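Local atomic coordinates of exported gluconolactonase (Xanthomonas campestris pv. campestris, PDB entry 3DR2), a protein that hydrolyses gluconolactone to gluconate as a gluconolactonase of glucose secondary metabolism, folded as a six-bladed beta-propeller that binds calcium. Residues 59-64 against 297-302; 70-75 against 290-295; 170-175 against 181-186; 193-198 against 220-225; 206-209 against 214-217. One frame throughout, in Å; residues are numbered along the deposited sequence.

Interaction 1: 59-64 against 297-302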
# COMPACT_ATOMS: atom_id res chain seq x y z
N LEU A 59 17.60 -0.84 11.98
CA LEU A 59 16.30 -0.47 12.55
C LEU A 59 15.28 -1.16 11.64
O LEU A 59 15.16 -0.83 10.46
CB LEU A 59 16.09 1.05 12.51
CG LEU A 59 14.84 1.61 13.22
CD1 LEU A 59 13.55 1.22 12.49
CD2 LEU A 59 14.81 1.09 14.66
N VAL A 60 14.57 -2.13 12.20
CA VAL A 60 13.56 -2.89 11.48
C VAL A 60 12.18 -2.28 11.68
O VAL A 60 11.81 -1.95 12.80
CB VAL A 60 13.51 -4.34 12.01
CG1 VAL A 60 12.43 -5.12 11.29
CG2 VAL A 60 14.87 -5.01 11.84
N TRP A 61 11.40 -2.10 10.61
CA TRP A 61 10.06 -1.57 10.78
C TRP A 61 9.18 -2.05 9.63
O TRP A 61 9.70 -2.54 8.62
CB TRP A 61 10.08 -0.04 10.92
CG TRP A 61 10.00 0.76 9.67
CD1 TRP A 61 8.90 1.41 9.19
CD2 TRP A 61 11.07 1.08 8.77
NE1 TRP A 61 9.22 2.12 8.06
CE2 TRP A 61 10.55 1.93 7.78
CE3 TRP A 61 12.43 0.72 8.72
CZ2 TRP A 61 11.33 2.43 6.73
CZ3 TRP A 61 13.20 1.23 7.68
CH2 TRP A 61 12.65 2.07 6.70
N SER A 62 7.87 -1.94 9.79
CA SER A 62 6.95 -2.42 8.76
C SER A 62 6.28 -1.36 7.92
O SER A 62 6.00 -0.27 8.40
CB SER A 62 5.81 -3.23 9.39
OG SER A 62 6.30 -4.31 10.15
N ASP A 63 6.03 -1.69 6.66
CA ASP A 63 5.22 -0.81 5.82
C ASP A 63 3.99 -1.72 5.77
O ASP A 63 3.90 -2.60 4.92
CB ASP A 63 5.78 -0.63 4.42
CG ASP A 63 4.87 0.24 3.56
OD1 ASP A 63 5.25 0.59 2.42
OD2 ASP A 63 3.76 0.57 4.03
N LEU A 64 3.07 -1.52 6.71
CA LEU A 64 1.87 -2.35 6.82
C LEU A 64 1.08 -2.48 5.53
O LEU A 64 0.80 -3.58 5.07
CB LEU A 64 0.96 -1.78 7.91
CG LEU A 64 0.09 -2.69 8.77
CD1 LEU A 64 -1.08 -1.87 9.29
CD2 LEU A 64 -0.42 -3.90 8.02
N PRO A 297 4.26 7.49 5.37
CA PRO A 297 5.34 7.09 4.46
C PRO A 297 6.74 7.15 5.08
O PRO A 297 7.71 6.69 4.47
CB PRO A 297 5.22 8.09 3.31
CG PRO A 297 3.79 8.55 3.38
CD PRO A 297 3.57 8.69 4.86
N CYS A 298 6.84 7.68 6.30
CA CYS A 298 8.14 7.90 6.91
C CYS A 298 8.68 7.14 8.10
O CYS A 298 7.95 6.57 8.92
CB CYS A 298 8.26 9.38 7.29
SG CYS A 298 7.73 10.54 6.04
N LEU A 299 10.01 7.19 8.20
CA LEU A 299 10.77 6.65 9.31
C LEU A 299 11.63 7.87 9.66
O LEU A 299 12.46 8.31 8.86
CB LEU A 299 11.67 5.50 8.88
CG LEU A 299 12.17 4.51 9.95
CD1 LEU A 299 13.66 4.29 9.75
CD2 LEU A 299 11.90 5.01 11.36
N TRP A 300 11.39 8.46 10.83
CA TRP A 300 12.16 9.63 11.26
C TRP A 300 13.11 9.22 12.37
O TRP A 300 12.97 8.15 12.97
CB TRP A 300 11.23 10.72 11.78
CG TRP A 300 10.20 11.20 10.80
CD1 TRP A 300 10.42 11.89 9.65
CD2 TRP A 300 8.77 11.06 10.93
NE1 TRP A 300 9.22 12.20 9.04
CE2 TRP A 300 8.20 11.71 9.81
CE3 TRP A 300 7.93 10.46 11.87
CZ2 TRP A 300 6.81 11.77 9.61
CZ3 TRP A 300 6.56 10.52 11.68
CH2 TRP A 300 6.01 11.17 10.56
N MET A 301 14.10 10.06 12.66
CA MET A 301 15.04 9.76 13.73
C MET A 301 15.52 11.02 14.42
O MET A 301 15.76 12.04 13.78
CB MET A 301 16.25 8.97 13.19
CG MET A 301 17.21 8.48 14.28
SD MET A 301 18.62 9.60 14.63
CE MET A 301 19.63 9.25 13.20
N LEU A 302 15.64 10.95 15.74
CA LEU A 302 16.10 12.07 16.55
C LEU A 302 17.38 11.64 17.26
O LEU A 302 17.35 10.85 18.20
CB LEU A 302 15.04 12.45 17.58
CG LEU A 302 15.29 13.76 18.34
CD1 LEU A 302 15.24 14.92 17.37
CD2 LEU A 302 14.25 13.94 19.44
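Trp61 and Leu299 mark where the two strands come closest, with 8.4 Å between the CA of Trp61 and the CA of Leu299. The chains run in roughly opposite senses, but at that spacing no backbone hydrogen bond joins them: 59-63 and 298-302 belong to different sheets, and side chains fill the gap. Leu299 carries the contact from its side. Its CG sits over the middle of one face of the Trp61 indole, 3.7 Å from the centroid of the six-membered ring and only 9° off the ring normal, a well-centred CH-pi contact. The branch CD1 continues across the same face toward the outer rim, where it comes within 3.7 Å of Trp61 CZ3. Trp61 presents that face because its CG lies between the backbone N and the carbonyl carbon (chi1 89°), which swings the indole over toward 298-302. The carbonyl O of Leu59 lies at the edge of the indole, in its plane. A second, lighter touch is made tip to tip by the two leucines, Leu59 CD1 and Leu299 CD1 being 4.1 Å apart. Leu40 and Tyr41 pack on Leu299, while Trp72 and Phe292 also touch Leu59, extending the apolar cluster. A polar link runs through Ser47 OG, which makes weak hydrogen bonds with Trp61 NE1 and Cys298 O. Face-to-face packing of neighbouring sheets through large apolar side chains is the way blades are joined in a beta-propeller, here the blade containing 58-63 and the one completed by the early strand 38-41.

Interaction 2: 70-75 against 290-295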
# COMPACT_ATOMS: atom_id res chain seq x y z
N LEU A 70 10.93 -3.55 6.41
CA LEU A 70 12.14 -2.89 5.93
C LEU A 70 13.24 -2.83 6.98
O LEU A 70 12.98 -2.95 8.18
CB LEU A 70 11.80 -1.47 5.49
CG LEU A 70 10.64 -1.40 4.48
CD1 LEU A 70 10.19 0.03 4.31
CD2 LEU A 70 11.10 -2.00 3.15
N GLY A 71 14.47 -2.62 6.52
CA GLY A 71 15.60 -2.52 7.42
C GLY A 71 16.49 -1.33 7.08
O GLY A 71 17.02 -1.23 5.97
N TRP A 72 16.63 -0.42 8.04
CA TRP A 72 17.47 0.76 7.86
C TRP A 72 18.88 0.44 8.36
O TRP A 72 19.05 0.05 9.51
CB TRP A 72 16.91 1.93 8.66
CG TRP A 72 17.79 3.14 8.65
CD1 TRP A 72 17.89 4.08 7.67
CD2 TRP A 72 18.70 3.54 9.68
NE1 TRP A 72 18.80 5.05 8.02
CE2 TRP A 72 19.32 4.74 9.25
CE3 TRP A 72 19.06 3.01 10.93
CZ2 TRP A 72 20.28 5.41 10.02
CZ3 TRP A 72 20.02 3.68 11.69
CH2 TRP A 72 20.61 4.87 11.24
N ARG A 73 19.86 0.59 7.48
CA ARG A 73 21.27 0.35 7.81
C ARG A 73 21.87 1.69 8.23
O ARG A 73 21.43 2.74 7.77
CB ARG A 73 22.02 -0.21 6.60
CG ARG A 73 21.28 -1.29 5.81
CD ARG A 73 20.84 -2.47 6.67
NE ARG A 73 20.40 -3.58 5.81
CZ ARG A 73 20.11 -4.80 6.24
NH1 ARG A 73 20.20 -5.11 7.53
NH2 ARG A 73 19.77 -5.74 5.36
N GLU A 74 22.89 1.66 9.07
CA GLU A 74 23.47 2.91 9.55
C GLU A 74 24.10 3.83 8.51
O GLU A 74 24.37 5.00 8.80
CB GLU A 74 24.45 2.60 10.69
CG GLU A 74 23.76 1.92 11.87
CD GLU A 74 24.66 1.77 13.08
OE1 GLU A 74 25.72 1.13 12.96
OE2 GLU A 74 24.30 2.29 14.16
N ASP A 75 24.33 3.34 7.29
CA ASP A 75 24.89 4.19 6.25
C ASP A 75 23.76 4.84 5.46
O ASP A 75 23.98 5.52 4.45
CB ASP A 75 25.82 3.38 5.34
CG ASP A 75 25.07 2.43 4.43
OD1 ASP A 75 24.03 1.90 4.85
OD2 ASP A 75 25.55 2.21 3.30
N ARG A 290 19.44 7.28 20.11
CA ARG A 290 18.73 7.66 18.90
C ARG A 290 17.29 7.19 19.02
O ARG A 290 17.04 6.03 19.32
CB ARG A 290 19.37 7.02 17.66
CG ARG A 290 20.75 7.56 17.30
CD ARG A 290 21.39 6.76 16.18
NE ARG A 290 21.68 5.39 16.60
CZ ARG A 290 22.23 4.46 15.83
NH1 ARG A 290 22.56 4.72 14.57
NH2 ARG A 290 22.47 3.25 16.33
N LEU A 291 16.36 8.11 18.81
CA LEU A 291 14.94 7.80 18.88
C LEU A 291 14.40 7.67 17.46
O LEU A 291 14.48 8.62 16.68
CB LEU A 291 14.17 8.91 19.60
CG LEU A 291 12.64 8.77 19.59
CD1 LEU A 291 12.22 7.67 20.56
CD2 LEU A 291 12.01 10.10 19.97
N PHE A 292 13.86 6.50 17.14
CA PHE A 292 13.29 6.26 15.82
C PHE A 292 11.77 6.39 15.92
O PHE A 292 11.15 5.88 16.86
CB PHE A 292 13.66 4.86 15.33
CG PHE A 292 15.14 4.66 15.12
CD1 PHE A 292 15.72 4.92 13.89
CD2 PHE A 292 15.96 4.24 16.17
CE1 PHE A 292 17.09 4.76 13.69
CE2 PHE A 292 17.33 4.08 15.99
CZ PHE A 292 17.90 4.33 14.74
N ILE A 293 11.17 7.08 14.95
CA ILE A 293 9.73 7.31 14.93
C ILE A 293 9.13 6.95 13.57
O ILE A 293 9.66 7.35 12.54
CB ILE A 293 9.41 8.79 15.21
CG1 ILE A 293 10.16 9.26 16.46
CG2 ILE A 293 7.90 8.97 15.39
CD1 ILE A 293 10.04 10.75 16.70
N THR A 294 8.03 6.20 13.57
CA THR A 294 7.37 5.82 12.32
C THR A 294 6.08 6.62 12.17
O THR A 294 5.46 7.01 13.16
CB THR A 294 7.00 4.32 12.29
OG1 THR A 294 6.33 3.97 13.50
CG2 THR A 294 8.25 3.47 12.12
N GLY A 295 5.69 6.87 10.92
CA GLY A 295 4.47 7.61 10.67
C GLY A 295 4.21 7.73 9.18
O GLY A 295 5.01 8.31 8.45
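Strands of two separate sheets bring Trp72 and Phe292 to face each other with their CA atoms 10.5 Å apart, and the neighbouring pair, Glu74 and Arg290, is a little wider still. Long side chains span the gap. The outer rim of the Trp72 indole meets the edge of the Phe292 ring, with Trp72 CZ3 lying 3.7 Å from Phe292 CE1, close to the phenyl plane. The two ring planes make an angle of 59°, an oblique pairing with neither the overlap of a stack nor the geometry of an edge-to-face contact. Trp72 extends into the gap with CG opposite its own backbone N. Here aromatic side chains fill the space between two neighbouring blades of the propeller: strand 68-73 lies in one blade, 290-295 in the next around the ring. Beside the aromatic pair the chemistry becomes ionic. Arg290 turns at its third side-chain torsion and meets Glu74 end-on, NH1 and NH2 both donating to the single oxygen OE2 at 3.0 Å. Shared in this way, the two bonds are each bent to about 140° at the hydrogen, although OE2 remains near the guanidinium plane. The other carboxylate oxygen, Glu74 OE1, forms a salt bridge with Arg57, and Arg290 NE pairs with Asp285, giving a small chain of alternating charges that should restrain both groups. At the same time Arg290 NH1 lies at the edge of the indole, 3.9 Å from Trp72 CH2, and Phe292 CZ stands above one face of the guanidinium, toward its rim.

Interaction 3: 170-175 against 181-186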
# COMPACT_ATOMS: atom_id res chain seq x y z
N SER A 170 -7.64 -8.84 23.70
CA SER A 170 -6.78 -9.02 24.85
C SER A 170 -5.30 -8.73 24.68
O SER A 170 -4.80 -8.56 23.57
CB SER A 170 -6.93 -10.45 25.36
OG SER A 170 -8.29 -10.79 25.54
N VAL A 171 -4.62 -8.67 25.82
CA VAL A 171 -3.18 -8.50 25.88
C VAL A 171 -2.81 -9.93 26.28
O VAL A 171 -3.35 -10.45 27.25
CB VAL A 171 -2.73 -7.54 27.01
CG1 VAL A 171 -1.22 -7.63 27.18
CG2 VAL A 171 -3.13 -6.12 26.67
N TYR A 172 -1.93 -10.56 25.52
CA TYR A 172 -1.53 -11.93 25.81
C TYR A 172 -0.06 -12.06 26.14
O TYR A 172 0.75 -11.20 25.80
CB TYR A 172 -1.81 -12.85 24.62
CG TYR A 172 -3.25 -12.98 24.21
CD1 TYR A 172 -3.83 -12.10 23.31
CD2 TYR A 172 -4.04 -14.03 24.69
CE1 TYR A 172 -5.14 -12.25 22.88
CE2 TYR A 172 -5.35 -14.20 24.28
CZ TYR A 172 -5.89 -13.30 23.37
OH TYR A 172 -7.19 -13.47 22.97
N ARG A 173 0.28 -13.17 26.81
CA ARG A 173 1.66 -13.48 27.15
C ARG A 173 1.96 -14.87 26.62
O ARG A 173 1.28 -15.84 26.95
CB ARG A 173 1.88 -13.47 28.67
CG ARG A 173 3.27 -13.95 29.07
CD ARG A 173 3.51 -13.82 30.57
NE ARG A 173 4.85 -14.26 30.94
CZ ARG A 173 5.20 -15.53 31.15
NH1 ARG A 173 6.45 -15.84 31.49
NH2 ARG A 173 4.30 -16.49 31.04
N LEU A 174 2.99 -14.97 25.78
CA LEU A 174 3.38 -16.25 25.21
C LEU A 174 4.67 -16.68 25.91
O LEU A 174 5.73 -16.10 25.70
CB LEU A 174 3.63 -16.12 23.70
CG LEU A 174 3.55 -17.39 22.85
CD1 LEU A 174 4.08 -17.09 21.45
CD2 LEU A 174 4.36 -18.51 23.47
N PRO A 175 4.58 -17.72 26.76
CA PRO A 175 5.73 -18.24 27.51
C PRO A 175 6.83 -18.77 26.60
O PRO A 175 6.55 -19.31 25.52
CB PRO A 175 5.11 -19.35 28.36
CG PRO A 175 3.69 -18.93 28.53
CD PRO A 175 3.35 -18.43 27.14
N LEU A 181 -0.81 -19.90 25.15
CA LEU A 181 -1.12 -18.48 25.24
C LEU A 181 -1.85 -18.20 26.54
O LEU A 181 -2.67 -19.00 26.99
CB LEU A 181 -2.02 -18.06 24.07
CG LEU A 181 -1.38 -17.36 22.88
CD1 LEU A 181 -2.47 -16.93 21.91
CD2 LEU A 181 -0.59 -16.15 23.35
N GLN A 182 -1.56 -17.05 27.14
CA GLN A 182 -2.19 -16.64 28.38
C GLN A 182 -2.95 -15.34 28.16
O GLN A 182 -2.37 -14.32 27.78
CB GLN A 182 -1.14 -16.40 29.46
CG GLN A 182 -0.33 -17.62 29.85
CD GLN A 182 0.98 -17.23 30.49
OE1 GLN A 182 1.88 -16.73 29.82
NE2 GLN A 182 1.09 -17.44 31.80
N ARG A 183 -4.26 -15.39 28.38
CA ARG A 183 -5.12 -14.22 28.25
C ARG A 183 -4.89 -13.44 29.54
O ARG A 183 -5.34 -13.86 30.61
CB ARG A 183 -6.57 -14.68 28.12
CG ARG A 183 -7.62 -13.59 28.05
CD ARG A 183 -8.98 -14.24 27.92
NE ARG A 183 -10.09 -13.32 28.04
CZ ARG A 183 -11.36 -13.69 27.94
NH1 ARG A 183 -11.66 -14.96 27.72
NH2 ARG A 183 -12.34 -12.79 28.07
N MET A 184 -4.19 -12.32 29.44
CA MET A 184 -3.85 -11.53 30.62
C MET A 184 -4.80 -10.40 30.98
O MET A 184 -4.88 -9.99 32.15
CB MET A 184 -2.43 -10.98 30.44
CG MET A 184 -1.44 -12.01 29.94
SD MET A 184 -1.33 -13.49 30.99
CE MET A 184 -1.11 -12.70 32.55
N ALA A 185 -5.51 -9.87 30.00
CA ALA A 185 -6.45 -8.78 30.26
C ALA A 185 -7.24 -8.47 29.00
O ALA A 185 -6.75 -8.67 27.89
CB ALA A 185 -5.71 -7.55 30.72
N ASP A 186 -8.46 -7.98 29.18
CA ASP A 186 -9.28 -7.61 28.04
C ASP A 186 -9.40 -6.10 28.06
O ASP A 186 -9.59 -5.49 29.11
CB ASP A 186 -10.67 -8.25 28.13
CG ASP A 186 -10.62 -9.76 28.24
OD1 ASP A 186 -9.69 -10.39 27.68
OD2 ASP A 186 -11.53 -10.34 28.89
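The Arg173 guanidinium receives the amide of Gln182 at its edge: NH2 donates to OE1 at 2.7 Å, in the carbonyl plane and on a lone pair. The two side chains run side by side, Arg173 extended from CG to NE, with their planes 69° apart. On the other side of the sheet Arg183 CA and Gln182 O come obliquely to the Tyr172 ring, and Ser170 CB of its own strand lies over one face, toward the rim. Leu181 CD2 packs on Tyr172 CB. The strands 170-174 and 182-186 form an antiparallel hairpin. Arg173 and Gln182 make a hydrogen-bonded pair, and further along Met184 and Ala185 both face Val171, a classic beta bulge; Met184 N donates to Val171 O and Val171 N to Ala185 O. Asp141 pairs with Arg173 NH1. Beyond the bulge, Asp186 OD1 accepts from Ser170 OG at 2.6 Å, a bond that crosses between the strands and is backed by His168 ND1, which also hydrogen-bonds Ser170 OG. The side-on salt bridge from Arg183 NE and NH2, within 182-186, orients the carboxylate and probably favours its ionised form.

Interaction 4: 193-198 against 220-225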
# COMPACT_ATOMS: atom_id res chain seq x y z
N LEU A 193 2.18 -1.27 23.67
CA LEU A 193 2.47 -1.78 25.00
C LEU A 193 3.96 -1.71 25.26
O LEU A 193 4.76 -1.68 24.31
CB LEU A 193 1.99 -3.23 25.16
CG LEU A 193 2.81 -4.36 24.51
CD1 LEU A 193 2.35 -5.71 25.05
CD2 LEU A 193 2.67 -4.29 23.00
N ALA A 194 4.33 -1.67 26.54
CA ALA A 194 5.72 -1.59 26.95
C ALA A 194 5.82 -1.75 28.47
O ALA A 194 4.93 -1.34 29.21
CB ALA A 194 6.32 -0.25 26.54
N PHE A 195 6.92 -2.35 28.92
CA PHE A 195 7.16 -2.54 30.35
C PHE A 195 7.99 -1.41 30.92
O PHE A 195 8.74 -0.75 30.20
CB PHE A 195 7.95 -3.84 30.61
CG PHE A 195 7.10 -5.04 30.84
CD1 PHE A 195 7.08 -6.08 29.93
CD2 PHE A 195 6.32 -5.14 31.99
CE1 PHE A 195 6.31 -7.21 30.15
CE2 PHE A 195 5.54 -6.26 32.23
CZ PHE A 195 5.54 -7.30 31.31
N SER A 196 7.86 -1.18 32.22
CA SER A 196 8.67 -0.18 32.89
C SER A 196 10.02 -0.87 33.02
O SER A 196 10.12 -2.09 32.84
CB SER A 196 8.11 0.11 34.29
OG SER A 196 8.05 -1.09 35.04
N PRO A 197 11.09 -0.12 33.33
CA PRO A 197 12.38 -0.81 33.44
C PRO A 197 12.40 -1.99 34.41
O PRO A 197 12.98 -3.03 34.11
CB PRO A 197 13.36 0.31 33.82
CG PRO A 197 12.48 1.42 34.34
CD PRO A 197 11.25 1.34 33.47
N ASP A 198 11.76 -1.85 35.56
CA ASP A 198 11.75 -2.94 36.54
C ASP A 198 10.69 -4.00 36.23
O ASP A 198 10.54 -4.98 36.96
CB ASP A 198 11.54 -2.39 37.96
CG ASP A 198 10.17 -1.75 38.15
OD1 ASP A 198 9.92 -1.24 39.27
OD2 ASP A 198 9.34 -1.75 37.21
N PHE A 220 -0.88 -1.26 34.22
CA PHE A 220 -1.25 -2.45 34.98
C PHE A 220 -0.10 -2.84 35.89
O PHE A 220 1.06 -2.53 35.60
CB PHE A 220 -1.51 -3.63 34.04
CG PHE A 220 -2.76 -3.52 33.23
CD1 PHE A 220 -3.97 -3.98 33.73
CD2 PHE A 220 -2.71 -3.02 31.93
CE1 PHE A 220 -5.12 -3.95 32.95
CE2 PHE A 220 -3.86 -2.99 31.14
CZ PHE A 220 -5.06 -3.45 31.65
N ALA A 221 -0.42 -3.53 36.97
CA ALA A 221 0.60 -4.00 37.89
C ALA A 221 0.89 -5.44 37.47
O ALA A 221 -0.03 -6.26 37.39
CB ALA A 221 0.10 -3.97 39.33
N TRP A 222 2.15 -5.74 37.17
CA TRP A 222 2.54 -7.09 36.78
C TRP A 222 3.19 -7.72 38.00
O TRP A 222 4.38 -7.52 38.26
CB TRP A 222 3.52 -7.05 35.61
CG TRP A 222 4.17 -8.37 35.25
CD1 TRP A 222 5.50 -8.58 35.02
CD2 TRP A 222 3.53 -9.63 35.04
NE1 TRP A 222 5.73 -9.89 34.68
CE2 TRP A 222 4.53 -10.56 34.68
CE3 TRP A 222 2.20 -10.07 35.11
CZ2 TRP A 222 4.25 -11.90 34.39
CZ3 TRP A 222 1.92 -11.41 34.83
CH2 TRP A 222 2.94 -12.31 34.47
N ARG A 223 2.40 -8.46 38.77
CA ARG A 223 2.92 -9.13 39.96
C ARG A 223 2.25 -10.48 40.07
O ARG A 223 1.08 -10.64 39.72
CB ARG A 223 2.66 -8.28 41.21
CG ARG A 223 1.21 -8.05 41.56
CD ARG A 223 1.10 -7.47 42.96
NE ARG A 223 -0.29 -7.35 43.40
CZ ARG A 223 -1.15 -6.47 42.90
NH1 ARG A 223 -0.77 -5.63 41.95
NH2 ARG A 223 -2.40 -6.42 43.36
N ASP A 224 3.00 -11.46 40.58
CA ASP A 224 2.50 -12.82 40.68
C ASP A 224 2.39 -13.31 39.24
O ASP A 224 3.29 -13.07 38.43
CB ASP A 224 1.14 -12.87 41.37
CG ASP A 224 1.27 -12.85 42.88
OD1 ASP A 224 1.74 -11.84 43.43
OD2 ASP A 224 0.89 -13.86 43.51
N GLY A 225 1.29 -13.98 38.91
CA GLY A 225 1.15 -14.46 37.55
C GLY A 225 0.07 -13.73 36.79
O GLY A 225 -0.54 -14.29 35.88
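One corner of the Phe195 ring leans over the Trp222 indole, and these two residues are the whole of the contact. The far end of the phenyl ring approaches the pyrrole part of the indole, Phe195 CE2 coming to 3.6 Å from Trp222 CD1, while Phe195 CZ stands over a face of the indole. The planes meet at 49° with 5.3 Å between the phenyl and five-membered-ring centroids, an oblique pairing rather than a flat overlap. Trp222 offers that face by carrying its CG opposite the backbone N (chi1 171°); the other face has Asp224 O above it, near the rim. Phe195 does not leave its backbone pointing at 220-225; the end of its ring reaches across the intervening strand to Trp222. Both rings also meet Trp145 edge-to-face, so the pair is two thirds of an aromatic trio, with Ile137 touching Phe195 and Leu227 touching Trp222. Just past Phe195 the chain turns, and the turn is pinned by Ser196 OG donating to Asp198 OD2 at 2.6 Å, almost along the C-O axis of the carboxylate. Asp198 OD2 accepts from Gln200 N as well. The separation of the Phe195 and Trp222 CA atoms, 9.1 Å, is that of two strands with a third between them: Ala194 bonds through its backbone to Tyr203, and Trp222 to Gln200. Strands 190-195 and 216-223 therefore run alike on the two sides of 201-206, the first and third strands of a four-stranded antiparallel meander, which is the blade of a beta-propeller.

Interaction 5: 206-209 against 214-217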
# COMPACT_ATOMS: atom_id res chain seq x y z
N GLN A 206 -5.10 2.04 24.61
CA GLN A 206 -6.38 1.58 24.09
C GLN A 206 -6.80 2.69 23.12
O GLN A 206 -6.91 3.84 23.52
CB GLN A 206 -7.41 1.45 25.22
CG GLN A 206 -7.03 0.46 26.31
CD GLN A 206 -8.13 0.27 27.34
OE1 GLN A 206 -9.24 -0.17 27.01
NE2 GLN A 206 -7.85 0.62 28.59
N THR A 207 -7.02 2.33 21.86
CA THR A 207 -7.37 3.34 20.87
C THR A 207 -8.62 3.02 20.05
O THR A 207 -8.54 2.82 18.84
CB THR A 207 -6.20 3.56 19.90
OG1 THR A 207 -5.98 2.37 19.13
CG2 THR A 207 -4.93 3.88 20.67
N PRO A 208 -9.78 2.98 20.71
CA PRO A 208 -11.04 2.69 20.02
C PRO A 208 -11.49 3.83 19.12
O PRO A 208 -10.91 4.92 19.13
CB PRO A 208 -12.01 2.44 21.17
CG PRO A 208 -11.52 3.41 22.21
CD PRO A 208 -10.01 3.20 22.15
N GLU A 209 -12.56 3.56 18.37
CA GLU A 209 -13.19 4.50 17.44
C GLU A 209 -13.05 5.95 17.88
O GLU A 209 -13.82 6.82 17.46
CB GLU A 209 -14.67 4.15 17.32
CG GLU A 209 -15.44 4.23 18.64
CD GLU A 209 -16.91 3.87 18.51
OE1 GLU A 209 -17.66 4.08 19.49
OE2 GLU A 209 -17.31 3.38 17.43
N SER A 214 -12.43 4.78 26.27
CA SER A 214 -11.47 5.87 26.43
C SER A 214 -10.22 5.65 25.58
O SER A 214 -9.74 4.52 25.46
CB SER A 214 -11.07 5.96 27.90
OG SER A 214 -10.14 7.00 28.12
N VAL A 215 -9.72 6.72 24.98
CA VAL A 215 -8.48 6.63 24.20
C VAL A 215 -7.44 7.05 25.23
O VAL A 215 -7.43 8.20 25.67
CB VAL A 215 -8.46 7.62 23.02
CG1 VAL A 215 -7.07 7.64 22.40
CG2 VAL A 215 -9.48 7.21 21.98
N GLU A 216 -6.57 6.12 25.61
CA GLU A 216 -5.59 6.42 26.64
C GLU A 216 -4.48 5.40 26.70
O GLU A 216 -4.47 4.40 25.99
CB GLU A 216 -6.29 6.41 28.00
CG GLU A 216 -6.82 5.02 28.36
CD GLU A 216 -7.40 4.90 29.76
OE1 GLU A 216 -6.99 3.98 30.50
OE2 GLU A 216 -8.27 5.72 30.12
N ILE A 217 -3.53 5.67 27.59
CA ILE A 217 -2.44 4.76 27.87
C ILE A 217 -2.83 4.28 29.26
O ILE A 217 -3.04 5.09 30.17
CB ILE A 217 -1.07 5.45 27.94
CG1 ILE A 217 -0.70 6.02 26.57
CG2 ILE A 217 -0.01 4.43 28.38
CD1 ILE A 217 0.65 6.71 26.55
O HOH W 1 -10.91 2.01 26.14
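Gln206 N donates to Glu216 O at 2.8 Å with an N-H...O angle of 163°, and the return bond from Glu216 N to Gln206 O, at 3.1 Å, completes a hydrogen-bonded antiparallel pair. It is the last rung before the chain leaves the sheet, for 207-209 and 214-215 already belong to the connection between strands 201-206 and 216-223. The side chains of Gln206 and Glu216 lie on one face of the sheet, side by side and pointing the same way, their amide and carboxylate planes 75° apart. Gln206 NE2 and Glu216 OE1 do not bond directly; both engage Thr218 OG1, which sits between them as a shared partner. The remaining ends are tied separately. Gln206 OE1 accepts from Asp188 N and from a water that also donates to Ser214 O, each water bond being 2.9 Å. Glu216 OE2 accepts from Ser214 OG at 3.0 Å, on the anti side and 25° out of the carboxylate plane. The apolar share is small: Pro208 CD rests 4.0 Å from Val215 CG2, the proline crossing the valine at a slant. Next in the chain, Thr207 OG1 bonds to Asn191 ND2, and Asn191 is a ligand of the bound calcium ion, so this loop reaches the second shell of the metal. The partners named for the buried amide and carboxylate are hydroxyls, a backbone N-H and a water, so the pair is held here by neutral hydrogen bonds, which may spread part of the charge of Glu216 over its surroundings.

Interactions 1 and 2 are one seam seen twice: they join the same two neighbouring blades, share adjoining strands and touch through Leu59 and Phe292. Interactions 1 and 5 are buried, 2 and 3 partly buried, and 4 lies at the surface. Interaction 1 is apolar, whereas interaction 2 adds ionic bonds. Interactions 3, 4 and 5 instead act within blades. Interaction 3, a paired hairpin, and interaction 5, a single pair at a loop, use backbone hydrogen bonds; interaction 4 relies on two rings spanning an intervening strand of the sheet that interaction 5 also holds. Met184 of interaction 3 packs on Trp222 of interaction 4, linking neighbouring blades; both contacts lie on the opposite side of the chain's centre from interaction 1, their centres about 27 Å from its centre.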